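Side-chain contact in glycerate 2-kinase (Pyrococcus horikoshii, PDB 1X3L), which catalyses the ATP-dependent phosphorylation of D-glycerate to 2-phosphoglycerate and also accepts other nucleotides or pyrophosphate as phosphate donor: residues 28-33 with 39-44. Sequence-based numbering, arbitrary orientation.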
# COMPACT_ATOMS: atom_id res chain seq x y z
N LEU A 28 -9.52 11.58 -6.90
CA LEU A 28 -9.88 12.56 -7.91
C LEU A 28 -9.18 12.30 -9.25
O LEU A 28 -9.75 12.55 -10.31
CB LEU A 28 -9.58 13.99 -7.42
CG LEU A 28 -10.38 14.39 -6.17
CD1 LEU A 28 -10.17 15.87 -5.87
CD2 LEU A 28 -11.86 14.09 -6.38
N ASN A 29 -7.95 11.79 -9.21
CA ASN A 29 -7.23 11.48 -10.44
C ASN A 29 -7.93 10.34 -11.18
O ASN A 29 -7.97 10.31 -12.41
CB ASN A 29 -5.78 11.05 -10.17
CG ASN A 29 -4.91 12.17 -9.66
OD1 ASN A 29 -5.09 13.34 -10.02
ND2 ASN A 29 -3.92 11.83 -8.84
N ALA A 30 -8.47 9.41 -10.41
CA ALA A 30 -9.13 8.23 -10.97
C ALA A 30 -10.60 8.40 -11.32
O ALA A 30 -11.07 7.87 -12.32
CB ALA A 30 -8.97 7.05 -10.01
N VAL A 31 -11.32 9.13 -10.48
CA VAL A 31 -12.75 9.34 -10.66
C VAL A 31 -13.12 10.71 -11.20
O VAL A 31 -12.91 11.72 -10.53
CB VAL A 31 -13.50 9.14 -9.31
CG1 VAL A 31 -15.00 9.14 -9.55
CG2 VAL A 31 -13.06 7.84 -8.65
N LYS A 32 -13.66 10.73 -12.41
CA LYS A 32 -14.09 11.97 -13.05
C LYS A 32 -15.61 11.93 -13.14
O LYS A 32 -16.19 10.87 -13.37
CB LYS A 32 -13.49 12.09 -14.45
CG LYS A 32 -11.97 11.96 -14.49
CD LYS A 32 -11.29 13.02 -13.63
CE LYS A 32 -9.78 12.84 -13.67
NZ LYS A 32 -9.07 13.82 -12.80
N VAL A 33 -16.27 13.07 -12.95
CA VAL A 33 -17.72 13.10 -13.01
C VAL A 33 -18.22 14.08 -14.06
O VAL A 33 -17.74 15.21 -14.15
CB VAL A 33 -18.33 13.45 -11.64
CG1 VAL A 33 -19.84 13.61 -11.77
CG2 VAL A 33 -18.01 12.35 -10.64
N ILE A 39 -16.73 8.47 -14.58
CA ILE A 39 -15.68 7.80 -15.34
C ILE A 39 -14.48 7.46 -14.46
O ILE A 39 -13.73 8.34 -14.02
CB ILE A 39 -15.22 8.67 -16.53
CG1 ILE A 39 -16.45 9.14 -17.32
CG2 ILE A 39 -14.30 7.87 -17.44
CD1 ILE A 39 -16.13 10.07 -18.48
N VAL A 40 -14.31 6.16 -14.21
CA VAL A 40 -13.23 5.66 -13.37
C VAL A 40 -12.12 5.02 -14.21
O VAL A 40 -12.31 3.95 -14.78
CB VAL A 40 -13.76 4.63 -12.36
CG1 VAL A 40 -12.67 4.26 -11.37
CG2 VAL A 40 -14.97 5.20 -11.64
N GLN A 41 -10.98 5.69 -14.25
CA GLN A 41 -9.84 5.21 -15.03
C GLN A 41 -10.31 4.81 -16.43
O GLN A 41 -9.91 3.77 -16.96
CB GLN A 41 -9.16 4.02 -14.33
CG GLN A 41 -8.68 4.33 -12.91
CD GLN A 41 -7.75 3.27 -12.34
OE1 GLN A 41 -7.97 2.07 -12.50
NE2 GLN A 41 -6.69 3.71 -11.66
N GLY A 42 -11.17 5.63 -17.03
CA GLY A 42 -11.66 5.34 -18.36
C GLY A 42 -12.99 4.62 -18.45
O GLY A 42 -13.73 4.81 -19.42
N LYS A 43 -13.30 3.79 -17.46
CA LYS A 43 -14.56 3.03 -17.45
C LYS A 43 -15.71 3.97 -17.09
O LYS A 43 -15.72 4.58 -16.03
CB LYS A 43 -14.47 1.90 -16.42
CG LYS A 43 -15.60 0.87 -16.49
CD LYS A 43 -15.48 -0.02 -17.72
CE LYS A 43 -16.52 -1.14 -17.70
NZ LYS A 43 -17.92 -0.63 -17.71
N GLU A 44 -16.68 4.07 -17.99
CA GLU A 44 -17.82 4.96 -17.78
C GLU A 44 -19.03 4.27 -17.14
O GLU A 44 -19.38 3.15 -17.51
CB GLU A 44 -18.24 5.59 -19.12
CG GLU A 44 -19.18 6.77 -18.98
CD GLU A 44 -19.59 7.36 -20.32
OE1 GLU A 44 -18.69 7.63 -21.15
OE2 GLU A 44 -20.81 7.55 -20.54
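Lys32 and Ile39 face each other as an antiparallel hydrogen-bonded pair: Lys32 N reaches Ile39 O at 2.9 Å, and Ile39 N bonds Lys32 O at 2.7 Å. A third backbone bond runs from Gln41 N to Ala30 O. Ala30 closes helix 23-30, and its carbonyl oxygen takes this bond and, more weakly, a CA-H...O contact from Val40 CA at 3.3 Å. The bond from Gln41 N thus ties the last residue of the helix to the start of the turn, just beyond the two bridged pairs.

The two bridged pairs put their side chains on opposite faces. Val31 and Val40, the non-hydrogen-bonded pair, set theirs on the buried face, where Val31 CG2 and Val40 CG2 meet loosely at 4.4 Å; strand 188-194 packs against both through Leu192, and Ile70 of helix 60-70 adds to Val31. Lys32 and Ile39 start side by side on the other face, CB to CB 4.4 Å. Next to the turn that follows Val40, Ala30 CB touches Gln41 CG at 4.0 Å, and Gln41 extends from there to give NE2 to Leu264 O of strand 260-266.

The lysine chain then leaves its neighbour. A bend at chi2 (-59°) carries it back along its own segment, and NZ bonds Leu28 O at 2.9 Å, approaching at a tilt from the carbonyl plane. The ammonium group thereby ties the strand to the last turn of the preceding helix.

A type I' turn from Val40 to Lys43, with Gln41 and Gly42 at its corners, reverses the chain into strand 43-46. The whole is a small antiparallel beta-meander of strands 31-33, 37-40 and 43-46, fed directly by a helix and packed against strands 188-194 and 260-266, at one end of the parallel six-stranded sheet.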